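Local coordinates for metallo-beta-lactamase 1 (Acinetobacter baumannii, PDB 5MMD), which probably hydrolyses the beta-lactam ring of antibiotics with the aid of bound zinc, giving a substituted beta-amino acid and so conferring resistance, at residues 12-17 with 150-155; 48-53 with 83-88; 162-167 with 206-211. All blocks are in the same frame, centred on the assembly; numbering follows the deposited sequence.

How the contacts relate
Contact 2 is the buried one of the three, whereas contacts 1 and 3 are only partly buried. Its chemistry differs accordingly: contact 2 is fixed by two hydrogen bonds between the segments, while contacts 1 and 3 have none and rest on methyl groups set against carboxylates and against other apolar side chains. Contacts 1 and 2 each draw on the seven-stranded sheet, through strand 9-14 and through the loop after strand 44-48, and contact 2 is nested within the chain loop closed by contact 1. Contacts 1 and 3 meet through Leu155 of strand 154-158 and Leu210 of helix 208-223. Contacts 2 and 3 lie on opposite sides of the chain's centre, about 23 Å apart between centres.

Contact 1 of 3, residues 12-17 with 150-155; sequences EIDNGV and PSSKIL
Asp14 lies against the end of Ile154. Asp14 CB starts 3.8 Å from Ile154 CD1. CG stands anti to the backbone N (chi1 -162°), which carries the carboxylate past that same methyl toward 150-155, with Asp14 CG 4.2 Å from Ile154 CD1. At the tip the two oxygens part: Asp14 OD2 comes to 3.6 Å from Ile154 CD1 and to 3.7 Å from Ser152 CB, while Asp14 OD1 turns back and accepts a bent hydrogen bond from Asn15 N at 2.7 Å, the donor standing above the carboxylate plane. Beside this, Val17 CG2 and Ile154 CD1 meet tip to tip at 4.0 Å, and Ile154 also packs on Ile149 and Ile196. Each segment carries a beta bulge. The type II turn 14-17 joins strand 9-14 to 17-26, with a classic bulge where Ile13 and Asp14 face Val17; a G1 bulge at Lys153 and Ile154 opposes Ile149. The end of one sheet of the metallo-beta-lactamase sandwich thus meets a strand of the other. No hydrogen bond joins the segments: they meet by van der Waals contact between methyl groups and one carboxylate oxygen, and the carboxylate of Asp14 is steadied by its own turn.

Contact 2 of 3, residues 48-53 with 83-88; sequences IDTPWS and KTAGIK
Thr50 turns its OG1 into the angle between its backbone N and carbonyl carbon (chi1 76°), at the 83-88 backbone, while Lys83 bends at chi2 (-51°) and lays its chain across Asp49. Thr50 OG1 accepts a nearly straight bond from Gly86 N at 3.0 Å (166°) and donates to Pro51 O at 2.8 Å, two bonds that fix its rotation. Beside it Thr50 N donates to Lys83 O at 2.9 Å, and Ser76 OG also binds that oxygen. The methyl of Ala85 presses on the backbone of 51-53, Ala85 CB lying 3.4 Å from Trp52 C. The carboxylate of Asp49 lies against the methylene chain of Lys83, not its ammonium: Asp49 OD2 touches Lys83 CD at 3.2 Å but stays 4.5 Å from Lys83 NZ, so they form no salt bridge. Asp49 OD2 is hydrogen-bonded to Tyr156 OH and Thr77 OG1, Lys83 NZ to Ser34 OG, Asn35 O and Gly200 O; the nearby opposite charges probably still steady each other in this buried setting. Lys83 also packs on Cys159, and its side chain lies about 4 Å from a zinc ion. It directly follows Asp82, so the contact ties the loop before helix 54-66 to the end of the His-X-His-X-Asp zinc-binding motif of metallo-beta-lactamases, formed here by His78, His80 and Asp82.

Contact 3 of 3, residues 162-167 with 206-211; sequences RSLESS and DFELLK
The carboxylate of Glu208 offers one of its flat faces to Leu164, and both methyls of the leucine lie over that same face. Leu164 CD1 sits above one oxygen, 3.3 Å from Glu208 OE1, and Leu164 CD2 lies over the CG-CD bond, 3.8 Å from Glu208 CD and 3.6 Å from Glu208 CG. Glu208 CG is anti to the backbone N (chi1 -171°) and the chain runs on extended, which carries the carboxylate out to Leu164; the two side chains cross at about a right angle. A second carboxylate, that of Asp206, is used differently: Glu208 N donates to Asp206 OD1 at 2.9 Å from above the carboxylate plane, a capping bond that closes the turn into helix 208-223. This C-terminal helix belongs to the alpha-beta/beta-alpha sandwich of the metallo-beta-lactamase fold, and the loop after strand 154-158 is laid along its first turn. Leu209 fills the junction, Leu209 CD1 3.7 Å from Leu164 CG and Leu209 CG 3.7 Å from Arg162 O, and also packs on Val197 and Pro199. The loop keeps its shape through a type I turn from Ser163 to Ser166, whose hydroxyls are hydrogen-bonded, OG to OG. The end of Arg162 leads off to Gly168, whose O accepts from NE. Leu164 also touches His212, a zinc-binding residue in a structure of this protein, whose NE2 is hydrogen-bonded to Ser166 O; a zinc ion lies about 4 Å from the Leu164 side chain.

Contact 1 of 3, residues 12-17 with 150-155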
loop_
_atom_site.group_PDB
_atom_site.type_symbol
_atom_site.label_atom_id
_atom_site.label_comp_id
_atom_site.label_asym_id
_atom_site.label_seq_id
_atom_site.Cartn_x
_atom_site.Cartn_y
_atom_site.Cartn_z
ATOM N N GLU A 12 -2.834 -15.955 4.061
ATOM C CA GLU A 12 -4.225 -15.543 4.274
ATOM C C GLU A 12 -4.406 -14.820 5.602
ATOM O O GLU A 12 -4.017 -15.356 6.637
ATOM C CB GLU A 12 -5.161 -16.749 4.219
ATOM C CG GLU A 12 -6.614 -16.370 4.102
ATOM C CD GLU A 12 -7.552 -17.550 4.322
ATOM O OE1 GLU A 12 -8.326 -17.521 5.302
ATOM O OE2 GLU A 12 -7.520 -18.509 3.516
ATOM N N ILE A 13 -5.038 -13.646 5.612
ATOM C CA ILE A 13 -5.284 -12.932 6.877
ATOM C C ILE A 13 -6.764 -12.774 7.228
ATOM O O ILE A 13 -7.089 -12.456 8.370
ATOM C CB ILE A 13 -4.599 -11.521 6.910
ATOM C CG1 ILE A 13 -5.232 -10.527 5.921
ATOM C CG2 ILE A 13 -3.094 -11.645 6.675
ATOM C CD1 ILE A 13 -4.547 -9.167 5.925
ATOM N N ASP A 14 -7.644 -13.014 6.259
ATOM C CA ASP A 14 -9.082 -13.042 6.452
ATOM C C ASP A 14 -9.660 -13.741 5.221
ATOM O O ASP A 14 -8.929 -14.012 4.289
ATOM C CB ASP A 14 -9.645 -11.639 6.627
ATOM C CG ASP A 14 -11.021 -11.624 7.236
ATOM O OD1 ASP A 14 -11.650 -12.704 7.423
ATOM O OD2 ASP A 14 -11.492 -10.512 7.523
ATOM N N ASN A 15 -10.947 -14.084 5.243
ATOM C CA ASN A 15 -11.558 -14.769 4.108
ATOM C C ASN A 15 -11.411 -13.890 2.868
ATOM O O ASN A 15 -11.852 -12.737 2.840
ATOM C CB ASN A 15 -13.043 -15.095 4.376
ATOM C CG ASN A 15 -13.245 -16.187 5.441
ATOM O OD1 ASN A 15 -12.384 -17.041 5.661
ATOM N ND2 ASN A 15 -14.393 -16.163 6.086
ATOM N N GLY A 16 -10.764 -14.427 1.844
ATOM C CA GLY A 16 -10.523 -13.684 0.616
ATOM C C GLY A 16 -9.644 -12.460 0.730
ATOM O O GLY A 16 -9.720 -11.564 -0.109
ATOM N N VAL A 17 -8.769 -12.432 1.728
ATOM C CA VAL A 17 -7.824 -11.351 1.837
ATOM C C VAL A 17 -6.486 -11.956 2.165
ATOM O O VAL A 17 -6.349 -12.645 3.172
ATOM C CB VAL A 17 -8.215 -10.339 2.899
ATOM C CG1 VAL A 17 -7.199 -9.224 2.922
ATOM C CG2 VAL A 17 -9.602 -9.825 2.651
ATOM N N PRO A 150 -14.556 -2.200 3.117
ATOM C CA PRO A 150 -15.619 -1.940 4.098
ATOM C C PRO A 150 -16.275 -3.229 4.589
ATOM O O PRO A 150 -16.715 -3.362 5.741
ATOM C CB PRO A 150 -16.597 -1.039 3.322
ATOM C CG PRO A 150 -16.208 -1.117 1.893
ATOM C CD PRO A 150 -14.790 -1.517 1.832
ATOM N N SER A 151 -16.295 -4.220 3.717
ATOM C CA SER A 151 -16.999 -5.423 4.058
ATOM C C SER A 151 -16.310 -6.198 5.189
ATOM O O SER A 151 -17.007 -6.823 5.996
ATOM C CB SER A 151 -17.150 -6.306 2.835
ATOM O OG SER A 151 -15.877 -6.553 2.300
ATOM N N SER A 152 -14.980 -6.165 5.258
ATOM C CA SER A 152 -14.269 -6.835 6.344
ATOM C C SER A 152 -13.618 -5.854 7.333
ATOM O O SER A 152 -12.940 -6.283 8.260
ATOM C CB SER A 152 -13.216 -7.802 5.782
ATOM O OG SER A 152 -12.514 -7.187 4.715
ATOM N N LYS A 153 -13.862 -4.559 7.158
ATOM C CA LYS A 153 -13.288 -3.504 8.011
ATOM C C LYS A 153 -11.751 -3.638 8.162
ATOM O O LYS A 153 -11.181 -3.466 9.248
ATOM C CB LYS A 153 -14.006 -3.494 9.370
ATOM C CG LYS A 153 -15.484 -3.120 9.250
ATOM C CD LYS A 153 -16.067 -2.573 10.550
ATOM C CE LYS A 153 -17.574 -2.317 10.446
ATOM N NZ LYS A 153 -17.950 -1.500 9.274
ATOM N N ILE A 154 -11.099 -3.915 7.026
ATOM C CA ILE A 154 -9.645 -4.004 6.929
ATOM C C ILE A 154 -9.136 -2.721 6.279
ATOM O O ILE A 154 -9.630 -2.301 5.214
ATOM C CB ILE A 154 -9.205 -5.262 6.116
ATOM C CG1 ILE A 154 -9.595 -6.526 6.909
ATOM C CG2 ILE A 154 -7.699 -5.210 5.793
ATOM C CD1 ILE A 154 -9.504 -7.869 6.160
ATOM N N LEU A 155 -8.209 -2.056 6.944
ATOM C CA LEU A 155 -7.569 -0.886 6.371
ATOM C C LEU A 155 -6.126 -1.195 5.960
ATOM O O LEU A 155 -5.305 -1.579 6.789
ATOM C CB LEU A 155 -7.596 0.286 7.346
ATOM C CG LEU A 155 -7.000 1.575 6.731
ATOM C CD1 LEU A 155 -7.866 2.139 5.568
ATOM C CD2 LEU A 155 -6.833 2.636 7.815
#

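Contact 2 of 3, residues 48-53 with 83-88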
loop_
_atom_site.group_PDB
_atom_site.type_symbol
_atom_site.label_atom_id
_atom_site.label_comp_id
_atom_site.label_asym_id
_atom_site.label_seq_id
_atom_site.Cartn_x
_atom_site.Cartn_y
_atom_site.Cartn_z
ATOM N N ILE A 48 -3.488 -4.835 -4.162
ATOM C CA ILE A 48 -3.139 -3.579 -3.494
ATOM C C ILE A 48 -1.617 -3.548 -3.231
ATOM O O ILE A 48 -1.112 -4.212 -2.323
ATOM C CB ILE A 48 -3.897 -3.383 -2.184
ATOM C CG1 ILE A 48 -5.414 -3.431 -2.434
ATOM C CG2 ILE A 48 -3.469 -2.063 -1.522
ATOM C CD1 ILE A 48 -6.273 -3.309 -1.123
ATOM N N ASP A 49 -0.961 -2.756 -4.076
ATOM C CA ASP A 49 0.504 -2.539 -4.175
ATOM C C ASP A 49 1.199 -3.730 -4.799
ATOM O O ASP A 49 0.909 -4.882 -4.463
ATOM C CB ASP A 49 1.096 -2.181 -2.817
ATOM C CG ASP A 49 0.822 -0.747 -2.467
ATOM O OD1 ASP A 49 0.464 -0.018 -3.403
ATOM O OD2 ASP A 49 0.914 -0.355 -1.294
ATOM N N THR A 50 2.061 -3.459 -5.783
ATOM C CA THR A 50 2.802 -4.535 -6.380
ATOM C C THR A 50 3.893 -5.001 -5.417
ATOM O O THR A 50 4.259 -4.303 -4.486
ATOM C CB THR A 50 3.476 -4.146 -7.715
ATOM O OG1 THR A 50 4.646 -3.342 -7.439
ATOM C CG2 THR A 50 2.533 -3.381 -8.635
ATOM N N PRO A 51 4.383 -6.207 -5.635
ATOM C CA PRO A 51 5.616 -6.638 -4.964
ATOM C C PRO A 51 6.803 -5.757 -5.398
ATOM O O PRO A 51 6.683 -4.974 -6.337
ATOM C CB PRO A 51 5.765 -8.092 -5.431
ATOM C CG PRO A 51 4.355 -8.571 -5.577
ATOM C CD PRO A 51 3.652 -7.344 -6.213
ATOM N N TRP A 52 7.931 -5.902 -4.718
ATOM C CA TRP A 52 9.116 -5.098 -4.929
ATOM C C TRP A 52 9.944 -5.490 -6.137
ATOM O O TRP A 52 11.060 -5.006 -6.276
ATOM C CB TRP A 52 10.027 -5.193 -3.701
ATOM C CG TRP A 52 10.755 -3.960 -3.313
ATOM C CD1 TRP A 52 11.234 -2.971 -4.121
ATOM C CD2 TRP A 52 11.109 -3.590 -1.977
ATOM N NE1 TRP A 52 11.876 -2.008 -3.371
ATOM C CE2 TRP A 52 11.796 -2.355 -2.047
ATOM C CE3 TRP A 52 10.915 -4.190 -0.729
ATOM C CZ2 TRP A 52 12.304 -1.706 -0.907
ATOM C CZ3 TRP A 52 11.384 -3.545 0.398
ATOM C CH2 TRP A 52 12.072 -2.298 0.304
ATOM N N SER A 53 9.443 -6.361 -7.001
ATOM C CA SER A 53 10.205 -6.771 -8.190
ATOM C C SER A 53 9.295 -7.310 -9.284
ATOM O O SER A 53 8.166 -7.768 -9.009
ATOM C CB SER A 53 11.262 -7.828 -7.834
ATOM O OG SER A 53 10.688 -9.117 -7.584
ATOM N N LYS A 83 6.196 -0.412 -3.966
ATOM C CA LYS A 83 4.744 -0.575 -4.232
ATOM C C LYS A 83 4.367 -0.477 -5.717
ATOM O O LYS A 83 3.213 -0.768 -6.103
ATOM C CB LYS A 83 3.967 0.481 -3.449
ATOM C CG LYS A 83 4.231 0.560 -1.970
ATOM C CD LYS A 83 4.116 -0.790 -1.233
ATOM C CE LYS A 83 4.375 -0.595 0.267
ATOM N NZ LYS A 83 4.487 -1.880 0.939
ATOM N N THR A 84 5.341 -0.082 -6.547
ATOM C CA THR A 84 5.150 0.151 -7.969
ATOM C C THR A 84 6.079 -0.666 -8.856
ATOM O O THR A 84 6.038 -0.509 -10.064
ATOM C CB THR A 84 5.401 1.620 -8.358
ATOM O OG1 THR A 84 6.762 1.970 -8.037
ATOM C CG2 THR A 84 4.398 2.562 -7.646
ATOM N N ALA A 85 6.940 -1.510 -8.293
ATOM C CA ALA A 85 7.954 -2.151 -9.138
ATOM C C ALA A 85 7.324 -2.956 -10.251
ATOM O O ALA A 85 7.922 -3.117 -11.312
ATOM C CB ALA A 85 8.920 -3.062 -8.317
ATOM N N GLY A 86 6.140 -3.498 -10.011
ATOM C CA GLY A 86 5.545 -4.388 -10.976
ATOM C C GLY A 86 4.627 -3.733 -11.985
ATOM O O GLY A 86 4.080 -4.429 -12.848
ATOM N N ILE A 87 4.443 -2.421 -11.886
ATOM C CA ILE A 87 3.527 -1.733 -12.798
ATOM C C ILE A 87 3.862 -1.949 -14.273
ATOM O O ILE A 87 2.959 -2.238 -15.058
ATOM C CB ILE A 87 3.457 -0.250 -12.534
ATOM C CG1 ILE A 87 2.721 -0.031 -11.219
ATOM C CG2 ILE A 87 2.720 0.437 -13.735
ATOM C CD1 ILE A 87 2.576 1.351 -10.777
ATOM N N LYS A 88 5.139 -1.861 -14.642
ATOM C CA LYS A 88 5.545 -2.091 -16.014
ATOM C C LYS A 88 5.187 -3.489 -16.491
ATOM O O LYS A 88 4.644 -3.654 -17.595
ATOM C CB LYS A 88 7.051 -1.867 -16.207
ATOM C CG LYS A 88 7.512 -2.159 -17.646
ATOM C CD LYS A 88 9.010 -2.064 -17.840
ATOM C CE LYS A 88 9.448 -0.652 -18.175
ATOM N NZ LYS A 88 10.901 -0.606 -18.514
#

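Contact 3 of 3, residues 162-167 with 206-211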
loop_
_atom_site.group_PDB
_atom_site.type_symbol
_atom_site.label_atom_id
_atom_site.label_comp_id
_atom_site.label_asym_id
_atom_site.label_seq_id
_atom_site.Cartn_x
_atom_site.Cartn_y
_atom_site.Cartn_z
ATOM N N ARG A 162 2.738 3.012 10.260
ATOM C CA ARG A 162 3.847 2.253 10.815
ATOM C C ARG A 162 3.394 1.085 11.676
ATOM O O ARG A 162 2.369 1.154 12.353
ATOM C CB ARG A 162 4.729 3.173 11.652
ATOM C CG ARG A 162 5.295 4.339 10.826
ATOM C CD ARG A 162 6.296 3.856 9.771
ATOM N NE ARG A 162 7.530 3.384 10.418
ATOM C CZ ARG A 162 8.493 2.682 9.827
ATOM N NH1 ARG A 162 8.415 2.331 8.534
ATOM N NH2 ARG A 162 9.557 2.360 10.542
ATOM N N SER A 163 4.199 0.026 11.657
ATOM C CA SER A 163 3.945 -1.143 12.481
ATOM C C SER A 163 4.146 -0.820 13.955
ATOM O O SER A 163 4.937 0.081 14.329
ATOM C CB SER A 163 4.857 -2.296 12.065
ATOM O OG SER A 163 6.167 -2.015 12.477
ATOM N N LEU A 164 3.434 -1.547 14.810
ATOM C CA LEU A 164 3.522 -1.284 16.237
ATOM C C LEU A 164 4.947 -1.491 16.760
ATOM O O LEU A 164 5.303 -0.930 17.799
ATOM C CB LEU A 164 2.579 -2.169 17.048
ATOM C CG LEU A 164 1.192 -1.658 17.422
ATOM C CD1 LEU A 164 0.627 -2.670 18.459
ATOM C CD2 LEU A 164 1.178 -0.245 17.971
ATOM N N GLU A 165 5.739 -2.317 16.078
ATOM C CA GLU A 165 7.108 -2.605 16.542
ATOM C C GLU A 165 8.117 -1.490 16.193
ATOM O O GLU A 165 9.268 -1.506 16.649
ATOM C CB GLU A 165 7.601 -3.940 15.951
ATOM C CG GLU A 165 6.841 -5.155 16.458
ATOM C CD GLU A 165 5.396 -5.288 15.895
ATOM O OE1 GLU A 165 5.119 -4.863 14.741
ATOM O OE2 GLU A 165 4.554 -5.849 16.641
ATOM N N SER A 166 7.666 -0.520 15.417
ATOM C CA SER A 166 8.505 0.580 14.971
ATOM C C SER A 166 8.470 1.707 15.974
ATOM O O SER A 166 7.394 2.134 16.381
ATOM C CB SER A 166 8.031 1.087 13.614
ATOM O OG SER A 166 8.165 0.090 12.619
ATOM N N SER A 167 9.637 2.165 16.407
ATOM C CA SER A 167 9.742 3.308 17.295
ATOM C C SER A 167 9.734 4.646 16.540
ATOM O O SER A 167 9.700 5.711 17.152
ATOM C CB SER A 167 11.057 3.235 18.107
ATOM O OG SER A 167 12.115 3.450 17.178
ATOM N N ASP A 206 -4.126 -4.233 14.721
ATOM C CA ASP A 206 -5.473 -3.694 14.770
ATOM C C ASP A 206 -5.452 -2.165 14.767
ATOM O O ASP A 206 -4.497 -1.556 14.327
ATOM C CB ASP A 206 -6.206 -4.246 15.995
ATOM C CG ASP A 206 -5.582 -3.809 17.316
ATOM O OD1 ASP A 206 -4.721 -2.885 17.374
ATOM O OD2 ASP A 206 -5.974 -4.428 18.307
ATOM N N PHE A 207 -6.531 -1.564 15.236
ATOM C CA PHE A 207 -6.707 -0.125 15.169
ATOM C C PHE A 207 -5.561 0.604 15.854
ATOM O O PHE A 207 -5.289 1.763 15.511
ATOM C CB PHE A 207 -8.053 0.259 15.807
ATOM C CG PHE A 207 -8.308 1.741 15.866
ATOM C CD1 PHE A 207 -8.965 2.386 14.822
ATOM C CD2 PHE A 207 -7.946 2.482 16.982
ATOM C CE1 PHE A 207 -9.221 3.731 14.871
ATOM C CE2 PHE A 207 -8.200 3.845 17.035
ATOM C CZ PHE A 207 -8.842 4.466 15.978
ATOM N N GLU A 208 -4.862 -0.066 16.786
ATOM C CA GLU A 208 -3.751 0.602 17.489
ATOM C C GLU A 208 -2.666 1.132 16.530
ATOM O O GLU A 208 -1.972 2.090 16.847
ATOM C CB GLU A 208 -3.093 -0.322 18.533
ATOM C CG GLU A 208 -2.075 0.399 19.457
ATOM C CD GLU A 208 -1.517 -0.499 20.588
ATOM O OE1 GLU A 208 -1.748 -1.732 20.538
ATOM O OE2 GLU A 208 -0.863 0.012 21.550
ATOM N N LEU A 209 -2.517 0.531 15.356
ATOM C CA LEU A 209 -1.506 0.998 14.433
ATOM C C LEU A 209 -1.761 2.439 14.013
ATOM O O LEU A 209 -0.800 3.198 13.800
ATOM C CB LEU A 209 -1.428 0.110 13.202
ATOM C CG LEU A 209 -0.467 -1.076 13.334
ATOM C CD1 LEU A 209 -0.868 -2.051 14.384
ATOM C CD2 LEU A 209 -0.369 -1.766 11.966
ATOM N N LEU A 210 -3.032 2.819 13.915
ATOM C CA LEU A 210 -3.388 4.183 13.567
ATOM C C LEU A 210 -2.991 5.175 14.672
ATOM O O LEU A 210 -2.410 6.243 14.369
ATOM C CB LEU A 210 -4.884 4.285 13.264
ATOM C CG LEU A 210 -5.415 3.378 12.141
ATOM C CD1 LEU A 210 -6.850 3.734 11.808
ATOM C CD2 LEU A 210 -4.521 3.460 10.894
ATOM N N LYS A 211 -3.281 4.811 15.925
ATOM C CA LYS A 211 -2.939 5.639 17.083
ATOM C C LYS A 211 -1.416 5.744 17.232
ATOM O O LYS A 211 -0.875 6.825 17.444
ATOM C CB LYS A 211 -3.548 5.092 18.375
ATOM C CG LYS A 211 -5.077 5.072 18.417
ATOM C CD LYS A 211 -5.674 4.739 19.801
ATOM N NZ LYS A 211 -3.924 5.345 21.616
#